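Local coordinates for protein type I modular polyketide synthase (Streptomyces albus subsp. albus, PDB 6IYT) that carries an acyltransferase domain that probably transfers an ethylmalonyl extender unit from its coenzyme A thioester to the acyl carrier protein in salinomycin synthesis, at residues A[151-156]-A[187-192]; A[191-196]-A[216-221]; A[223-228]-A[359-364]. One frame throughout, in Å; residues are numbered along the deposited sequence.

Interaction 1: residues A[151-156]-A[187-192]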
loop_
_atom_site.group_PDB
_atom_site.type_symbol
_atom_site.label_atom_id
_atom_site.label_comp_id
_atom_site.label_asym_id
_atom_site.label_seq_id
_atom_site.Cartn_x
_atom_site.Cartn_y
_atom_site.Cartn_z
ATOM N N ALA A 151 11.816 -4.810 12.033
ATOM C CA ALA A 151 12.991 -5.537 12.523
ATOM C C ALA A 151 12.930 -7.009 12.181
ATOM O O ALA A 151 13.943 -7.584 11.740
ATOM C CB ALA A 151 13.143 -5.354 14.026
ATOM N N GLU A 152 11.754 -7.623 12.342
ATOM C CA GLU A 152 11.573 -9.052 12.008
ATOM C C GLU A 152 11.853 -9.284 10.542
ATOM O O GLU A 152 12.499 -10.260 10.165
ATOM C CB GLU A 152 10.142 -9.529 12.316
ATOM C CG GLU A 152 9.704 -9.356 13.764
ATOM C CD GLU A 152 8.276 -9.876 14.027
ATOM O OE1 GLU A 152 7.518 -10.108 13.040
ATOM O OE2 GLU A 152 7.953 -10.152 15.219
ATOM N N VAL A 153 11.247 -8.462 9.696
ATOM C CA VAL A 153 11.335 -8.675 8.273
ATOM C C VAL A 153 12.754 -8.351 7.729
ATOM O O VAL A 153 13.317 -9.115 6.966
ATOM C CB VAL A 153 10.316 -7.824 7.543
ATOM C CG1 VAL A 153 10.457 -8.033 6.043
ATOM C CG2 VAL A 153 8.905 -8.176 8.011
ATOM N N ALA A 154 13.349 -7.293 8.251
ATOM C CA ALA A 154 14.737 -6.931 7.932
ATOM C C ALA A 154 15.711 -8.034 8.264
ATOM O O ALA A 154 16.640 -8.286 7.498
ATOM C CB ALA A 154 15.139 -5.657 8.634
ATOM N N SER A 155 15.467 -8.741 9.356
ATOM C CA SER A 155 16.341 -9.842 9.750
ATOM C C SER A 155 16.304 -10.924 8.736
ATOM O O SER A 155 17.313 -11.534 8.462
ATOM C CB SER A 155 15.959 -10.407 11.106
ATOM O OG SER A 155 16.279 -9.474 12.119
ATOM N N ALA A 156 15.119 -11.174 8.190
ATOM C CA ALA A 156 14.964 -12.153 7.152
ATOM C C ALA A 156 15.702 -11.754 5.895
ATOM O O ALA A 156 16.394 -12.582 5.291
ATOM C CB ALA A 156 13.487 -12.404 6.865
ATOM N N VAL A 187 14.066 -3.521 0.205
ATOM C CA VAL A 187 13.612 -2.463 1.123
ATOM C C VAL A 187 12.082 -2.230 0.986
ATOM O O VAL A 187 11.375 -2.223 1.971
ATOM C CB VAL A 187 14.358 -1.168 0.890
ATOM C CG1 VAL A 187 13.635 -0.029 1.559
ATOM C CG2 VAL A 187 15.772 -1.289 1.408
ATOM N N LEU A 188 11.589 -2.173 -0.255
ATOM C CA LEU A 188 10.141 -2.091 -0.512
ATOM C C LEU A 188 9.368 -3.244 0.103
ATOM O O LEU A 188 8.293 -3.046 0.635
ATOM C CB LEU A 188 9.876 -2.043 -2.010
ATOM C CG LEU A 188 9.458 -0.748 -2.699
ATOM C CD1 LEU A 188 9.793 0.509 -1.951
ATOM C CD2 LEU A 188 9.939 -0.700 -4.148
ATOM N N PHE A 189 9.885 -4.467 -0.074
ATOM C CA PHE A 189 9.337 -5.642 0.542
ATOM C C PHE A 189 9.199 -5.461 2.066
ATOM O O PHE A 189 8.139 -5.679 2.619
ATOM C CB PHE A 189 10.228 -6.839 0.244
ATOM C CG PHE A 189 9.925 -8.044 1.070
ATOM C CD1 PHE A 189 8.927 -8.924 0.685
ATOM C CD2 PHE A 189 10.742 -8.399 2.095
ATOM C CE1 PHE A 189 8.665 -10.080 1.407
ATOM C CE2 PHE A 189 10.518 -9.554 2.811
ATOM C CZ PHE A 189 9.471 -10.407 2.458
ATOM N N THR A 190 10.250 -4.965 2.704
ATOM C CA THR A 190 10.255 -4.826 4.153
ATOM C C THR A 190 9.249 -3.787 4.567
ATOM O O THR A 190 8.457 -4.025 5.467
ATOM C CB THR A 190 11.652 -4.453 4.700
ATOM O OG1 THR A 190 11.991 -3.122 4.302
ATOM C CG2 THR A 190 12.636 -5.383 4.188
ATOM N N VAL A 191 9.181 -2.709 3.819
ATOM C CA VAL A 191 8.274 -1.625 4.158
ATOM C C VAL A 191 6.797 -2.067 3.961
ATOM O O VAL A 191 5.951 -1.844 4.850
ATOM C CB VAL A 191 8.570 -0.368 3.339
ATOM C CG1 VAL A 191 7.428 0.599 3.436
ATOM C CG2 VAL A 191 9.854 0.283 3.801
ATOM N N MET A 192 6.516 -2.787 2.873
ATOM C CA MET A 192 5.098 -3.170 2.551
ATOM C C MET A 192 4.570 -4.213 3.543
ATOM O O MET A 192 3.441 -4.117 4.044
ATOM C CB MET A 192 5.011 -3.716 1.135
ATOM C CG MET A 192 4.976 -2.647 0.080
ATOM S SD MET A 192 4.587 -3.305 -1.569
ATOM C CE MET A 192 5.928 -4.413 -1.845
#
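V153 of helix 144-158 leans over the helix segment 187-192, and its side chain divides its work between two branches. From CB, which points toward the partner helix, CG1 is placed anti to the backbone N (chi1 178°) and does all of the close touching across this contact. It comes within 3.6 Å of F189 CE2, approaching the ring obliquely, and at the same time sits 3.7 Å from T190 CA and 3.9 Å from T190 CG2. One methyl thus fills the notch between an aromatic ring and a threonine methyl on successive residues. The other branch, CG2, heads for neighbours beyond the two segments, V193 and L228. A beta-branched valine suits this place because its two methyls can serve different neighbours without a long, flexible chain.

Both helices belong to the acyltransferase domain, whose larger part has an alpha/beta-hydrolase-like core of parallel strands covered by helices. Helix 181-200 lies directly before the edge strand 208-211 of that sheet.

F189 swings its ring out of the helix to reach V153, and the ring also packs on I217, A218 and A221 of helix 215-223 and on A231 and V235 of helix 228-245. T190 has one apolar and one polar branch, and each finds its own partner. Its CG2 faces V153, while OG1, with chi1 near 69°, turns back to donate a 2.6 Å hydrogen bond to V187 O. That bond lies in the carbonyl plane on a lone pair, with a C=O...donor angle of 126°, and V187 O also accepts from V191 N at 2.9 Å.

Interaction 2: residues A[191-196]-A[216-221]; sequences VMVSLA and EIAAAA
The carbonyl oxygen of M192 takes the hydroxyl of S394 as well as a weak helical bond from A196 N, so the turn that presents the methionine to A218 is tied to a loop beyond both helices. The side chain of M192 sets out toward helix 216-221, runs extended as far as SD and then bends at chi3 (-61°), which carries CE to 3.9 Å from A218 CB. A flexible thioether fits here, since the bend at its end lets a terminal methyl settle on a small partner.

V193, one residue on, makes the other half of the contact. Its CG2 lies 3.9 Å from A218 CB and 4.1 Å from A221 CB, so a single methyl bridges two alanines spaced three residues apart, about one turn of helix. Both alanine CB atoms point toward helix 191-196, and their small size keeps the surface low enough for the valine and methionine to approach. The segment axes come as near as 9.3 Å and cross at -38°. No hydrogen bond joins the two segments, and the packing is wholly apolar.

On the far side of helix 216-221, E216 points away, its carboxylate bonded to Y365, N369 and the backbone N of T350. M192 also touches the GHSQG turn that joins strand 208-211 to helix 215-223. That sequence is consistent with the nucleophile elbow of malonyl-type acyltransferases, whose following helix is here packed against helix 181-200.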
loop_
_atom_site.group_PDB
_atom_site.type_symbol
_atom_site.label_atom_id
_atom_site.label_comp_id
_atom_site.label_asym_id
_atom_site.label_seq_id
_atom_site.Cartn_x
_atom_site.Cartn_y
_atom_site.Cartn_z
ATOM N N VAL A 191 9.181 -2.709 3.819
ATOM C CA VAL A 191 8.274 -1.625 4.158
ATOM C C VAL A 191 6.797 -2.067 3.961
ATOM O O VAL A 191 5.951 -1.844 4.850
ATOM C CB VAL A 191 8.570 -0.368 3.339
ATOM C CG1 VAL A 191 7.428 0.599 3.436
ATOM C CG2 VAL A 191 9.854 0.283 3.801
ATOM N N MET A 192 6.516 -2.787 2.873
ATOM C CA MET A 192 5.098 -3.170 2.551
ATOM C C MET A 192 4.570 -4.213 3.543
ATOM O O MET A 192 3.441 -4.117 4.044
ATOM C CB MET A 192 5.011 -3.716 1.135
ATOM C CG MET A 192 4.976 -2.647 0.080
ATOM S SD MET A 192 4.587 -3.305 -1.569
ATOM C CE MET A 192 5.928 -4.413 -1.845
ATOM N N VAL A 193 5.404 -5.160 3.887
ATOM C CA VAL A 193 5.006 -6.141 4.852
ATOM C C VAL A 193 4.792 -5.483 6.208
ATOM O O VAL A 193 3.865 -5.840 6.940
ATOM C CB VAL A 193 6.061 -7.268 4.966
ATOM C CG1 VAL A 193 5.715 -8.191 6.125
ATOM C CG2 VAL A 193 6.161 -8.058 3.655
ATOM N N SER A 194 5.670 -4.549 6.582
ATOM C CA SER A 194 5.585 -3.947 7.914
ATOM C C SER A 194 4.419 -2.984 8.038
ATOM O O SER A 194 3.847 -2.820 9.125
ATOM C CB SER A 194 6.877 -3.214 8.267
ATOM O OG SER A 194 7.978 -4.092 8.190
ATOM N N LEU A 195 4.054 -2.344 6.934
ATOM C CA LEU A 195 2.892 -1.462 6.930
ATOM C C LEU A 195 1.598 -2.232 7.139
ATOM O O LEU A 195 0.692 -1.751 7.809
ATOM C CB LEU A 195 2.819 -0.625 5.657
ATOM C CG LEU A 195 3.827 0.479 5.455
ATOM C CD1 LEU A 195 3.644 1.085 4.074
ATOM C CD2 LEU A 195 3.728 1.568 6.501
ATOM N N ALA A 196 1.568 -3.494 6.743
ATOM C CA ALA A 196 0.355 -4.304 6.991
ATOM C C ALA A 196 0.138 -4.518 8.522
ATOM O O ALA A 196 -1.007 -4.512 9.012
ATOM C CB ALA A 196 0.452 -5.612 6.279
ATOM N N GLU A 216 3.781 -9.354 -5.222
ATOM C CA GLU A 216 3.240 -10.659 -4.866
ATOM C C GLU A 216 4.117 -11.355 -3.833
ATOM O O GLU A 216 3.657 -12.237 -3.138
ATOM C CB GLU A 216 3.068 -11.529 -6.108
ATOM C CG GLU A 216 1.872 -11.129 -6.970
ATOM C CD GLU A 216 1.344 -12.263 -7.847
ATOM O OE1 GLU A 216 0.105 -12.345 -8.020
ATOM O OE2 GLU A 216 2.141 -13.138 -8.276
ATOM N N ILE A 217 5.412 -11.033 -3.807
ATOM C CA ILE A 217 6.310 -11.645 -2.788
ATOM C C ILE A 217 5.941 -11.129 -1.370
ATOM O O ILE A 217 5.784 -11.915 -0.413
ATOM C CB ILE A 217 7.775 -11.338 -3.081
ATOM C CG1 ILE A 217 8.159 -11.819 -4.484
ATOM C CG2 ILE A 217 8.656 -11.966 -2.025
ATOM C CD1 ILE A 217 9.457 -11.219 -5.005
ATOM N N ALA A 218 5.672 -9.830 -1.260
ATOM C CA ALA A 218 5.136 -9.270 0.003
ATOM C C ALA A 218 3.748 -9.832 0.357
ATOM O O ALA A 218 3.493 -10.187 1.516
ATOM C CB ALA A 218 5.095 -7.758 -0.047
ATOM N N ALA A 219 2.898 -9.978 -0.638
ATOM C CA ALA A 219 1.576 -10.551 -0.430
ATOM C C ALA A 219 1.658 -11.981 0.128
ATOM O O ALA A 219 0.926 -12.348 1.081
ATOM C CB ALA A 219 0.815 -10.546 -1.724
ATOM N N ALA A 220 2.560 -12.778 -0.444
ATOM C CA ALA A 220 2.784 -14.163 0.019
ATOM C C ALA A 220 3.327 -14.201 1.438
ATOM O O ALA A 220 2.999 -15.114 2.217
ATOM C CB ALA A 220 3.731 -14.877 -0.916
ATOM N N ALA A 221 4.193 -13.249 1.781
ATOM C CA ALA A 221 4.726 -13.183 3.123
ATOM C C ALA A 221 3.598 -12.838 4.116
ATOM O O ALA A 221 3.514 -13.407 5.208
ATOM C CB ALA A 221 5.843 -12.170 3.199
#

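Interaction 3: residues A[223-228]-A[359-364]; sequences SGALSL and AELDAS
L361 meets A225 through a side chain turned by chi1 of -84°, with CG anti to the carbonyl carbon, and by an unusual chi2 of 18° that is far from a staggered value. Together these carry CD2 across the gap to 3.7 Å from A225 CB. The backbone helps as well: L361 is the centre of an inverse gamma turn, closed by a weak 2.9 Å bond from D362 N to E360 O, and this turn pushes the leucine out toward the other loop. The contact thus joins two connections of the acyltransferase domain, the link between helices 215-223 and 228-245 and the loop that leads into helix 363-371.

A225 suits its place because its short methyl lets the larger leucine come close. L226 supplies a second, looser touch: its CB is not aimed at the partner, but its extended end (chi2 175°) brings CD2 to 4.2 Å from L361 O, a loose contact with a carbonyl oxygen. Around the pair, P340 also covers L361, and V338 packs on L226.

The loop carrying A225 is shaped by its own residues. S223 OG accepts from A225 N at 3.3 Å, forming an ST turn. G224, the first residue to leave the helix, has a positive phi, and lacking a CB it has nothing to press on the carbonyl oxygen of S223. The new helices on either segment are started by polar caps, S227 OG on D230 N in one case. In the other, CB of D362 points away from segment 223-228, and OD1 accepts the backbone N of Y365.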
loop_
_atom_site.group_PDB
_atom_site.type_symbol
_atom_site.label_atom_id
_atom_site.label_comp_id
_atom_site.label_asym_id
_atom_site.label_seq_id
_atom_site.Cartn_x
_atom_site.Cartn_y
_atom_site.Cartn_z
ATOM N N SER A 223 0.264 -13.347 3.673
ATOM C CA SER A 223 -0.710 -14.431 3.735
ATOM C C SER A 223 -0.129 -15.684 4.430
ATOM O O SER A 223 -0.856 -16.646 4.674
ATOM C CB SER A 223 -1.216 -14.795 2.348
ATOM O OG SER A 223 -0.256 -15.551 1.629
ATOM N N GLY A 224 1.193 -15.755 4.541
ATOM C CA GLY A 224 1.835 -16.968 5.062
ATOM C C GLY A 224 2.067 -18.066 4.018
ATOM O O GLY A 224 2.495 -19.194 4.373
ATOM N N ALA A 225 1.887 -17.734 2.739
ATOM C CA ALA A 225 2.104 -18.685 1.684
ATOM C C ALA A 225 3.613 -18.990 1.565
ATOM O O ALA A 225 4.007 -20.093 1.164
ATOM C CB ALA A 225 1.567 -18.160 0.369
ATOM N N LEU A 226 4.442 -17.991 1.839
ATOM C CA LEU A 226 5.868 -18.233 1.988
ATOM C C LEU A 226 6.263 -17.881 3.392
ATOM O O LEU A 226 5.777 -16.914 3.938
ATOM C CB LEU A 226 6.669 -17.374 1.022
ATOM C CG LEU A 226 6.572 -17.704 -0.477
ATOM C CD1 LEU A 226 7.336 -16.662 -1.268
ATOM C CD2 LEU A 226 7.101 -19.093 -0.738
ATOM N N SER A 227 7.275 -18.561 3.914
ATOM C CA SER A 227 7.890 -18.120 5.146
ATOM C C SER A 227 8.515 -16.738 4.908
ATOM O O SER A 227 8.859 -16.381 3.781
ATOM C CB SER A 227 8.951 -19.143 5.605
ATOM O OG SER A 227 10.094 -19.125 4.774
ATOM N N LEU A 228 8.687 -15.965 5.964
ATOM C CA LEU A 228 9.428 -14.723 5.862
ATOM C C LEU A 228 10.798 -14.901 5.237
ATOM O O LEU A 228 11.222 -14.096 4.394
ATOM C CB LEU A 228 9.607 -14.126 7.233
ATOM C CG LEU A 228 9.393 -12.656 7.414
ATOM C CD1 LEU A 228 8.132 -12.181 6.687
ATOM C CD2 LEU A 228 9.291 -12.403 8.916
ATOM N N ALA A 359 0.210 -22.666 -1.931
ATOM C CA ALA A 359 1.072 -23.851 -2.102
ATOM C C ALA A 359 1.659 -23.914 -3.508
ATOM O O ALA A 359 2.601 -24.697 -3.763
ATOM C CB ALA A 359 0.292 -25.113 -1.803
ATOM N N GLU A 360 1.095 -23.116 -4.413
ATOM C CA GLU A 360 1.437 -23.137 -5.857
ATOM C C GLU A 360 2.668 -22.256 -6.190
ATOM O O GLU A 360 3.121 -22.237 -7.351
ATOM C CB GLU A 360 0.243 -22.629 -6.702
ATOM C CG GLU A 360 -1.106 -23.261 -6.399
ATOM C CD GLU A 360 -1.902 -22.496 -5.334
ATOM O OE1 GLU A 360 -3.130 -22.656 -5.275
ATOM O OE2 GLU A 360 -1.292 -21.764 -4.549
ATOM N N LEU A 361 3.126 -21.444 -5.211
ATOM C CA LEU A 361 4.092 -20.368 -5.465
ATOM C C LEU A 361 5.541 -20.859 -5.490
ATOM O O LEU A 361 6.363 -20.421 -4.689
ATOM C CB LEU A 361 3.958 -19.280 -4.395
ATOM C CG LEU A 361 2.908 -18.195 -4.535
ATOM C CD1 LEU A 361 1.767 -18.471 -5.493
ATOM C CD2 LEU A 361 2.438 -17.665 -3.184
ATOM N N ASP A 362 5.817 -21.816 -6.373
ATOM C CA ASP A 362 7.140 -22.426 -6.491
ATOM C C ASP A 362 8.005 -21.642 -7.477
ATOM O O ASP A 362 7.620 -20.559 -7.938
ATOM C CB ASP A 362 7.002 -23.902 -6.952
ATOM C CG ASP A 362 6.276 -24.050 -8.317
ATOM O OD1 ASP A 362 6.116 -23.049 -9.052
ATOM O OD2 ASP A 362 5.749 -25.164 -8.610
ATOM N N ALA A 363 9.211 -22.124 -7.726
ATOM C CA ALA A 363 10.147 -21.380 -8.612
ATOM C C ALA A 363 9.525 -21.048 -9.964
ATOM O O ALA A 363 9.755 -19.951 -10.503
ATOM C CB ALA A 363 11.438 -22.141 -8.793
ATOM N N SER A 364 8.781 -22.001 -10.538
ATOM C CA SER A 364 8.114 -21.786 -11.835
ATOM C C SER A 364 7.126 -20.644 -11.765
ATOM O O SER A 364 7.009 -19.818 -12.703
ATOM C CB SER A 364 7.399 -23.060 -12.308
ATOM O OG SER A 364 8.348 -23.961 -12.867
#

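How the interactions relate
Along the chain, interactions 1 and 2 overlap at V191 and M192, because both use helix 181-200; interaction 3 opens only after interaction 2 closes, its partner segment coming 131 residues later. The centres of interactions 1 and 2 lie about 8 Å apart, those of 2 and 3 about 13 Å, and those of 1 and 3 about 17 Å. Helix 181-200 packs against both helix 144-158 and helix 215-223, and the loop after the latter reaches 359-364. A220 joins interactions 2 and 3 through its probable backbone bond to L226 and its packing on L361. L228 packs on A156, so the three contacts touch one another beside the probable nucleophile elbow.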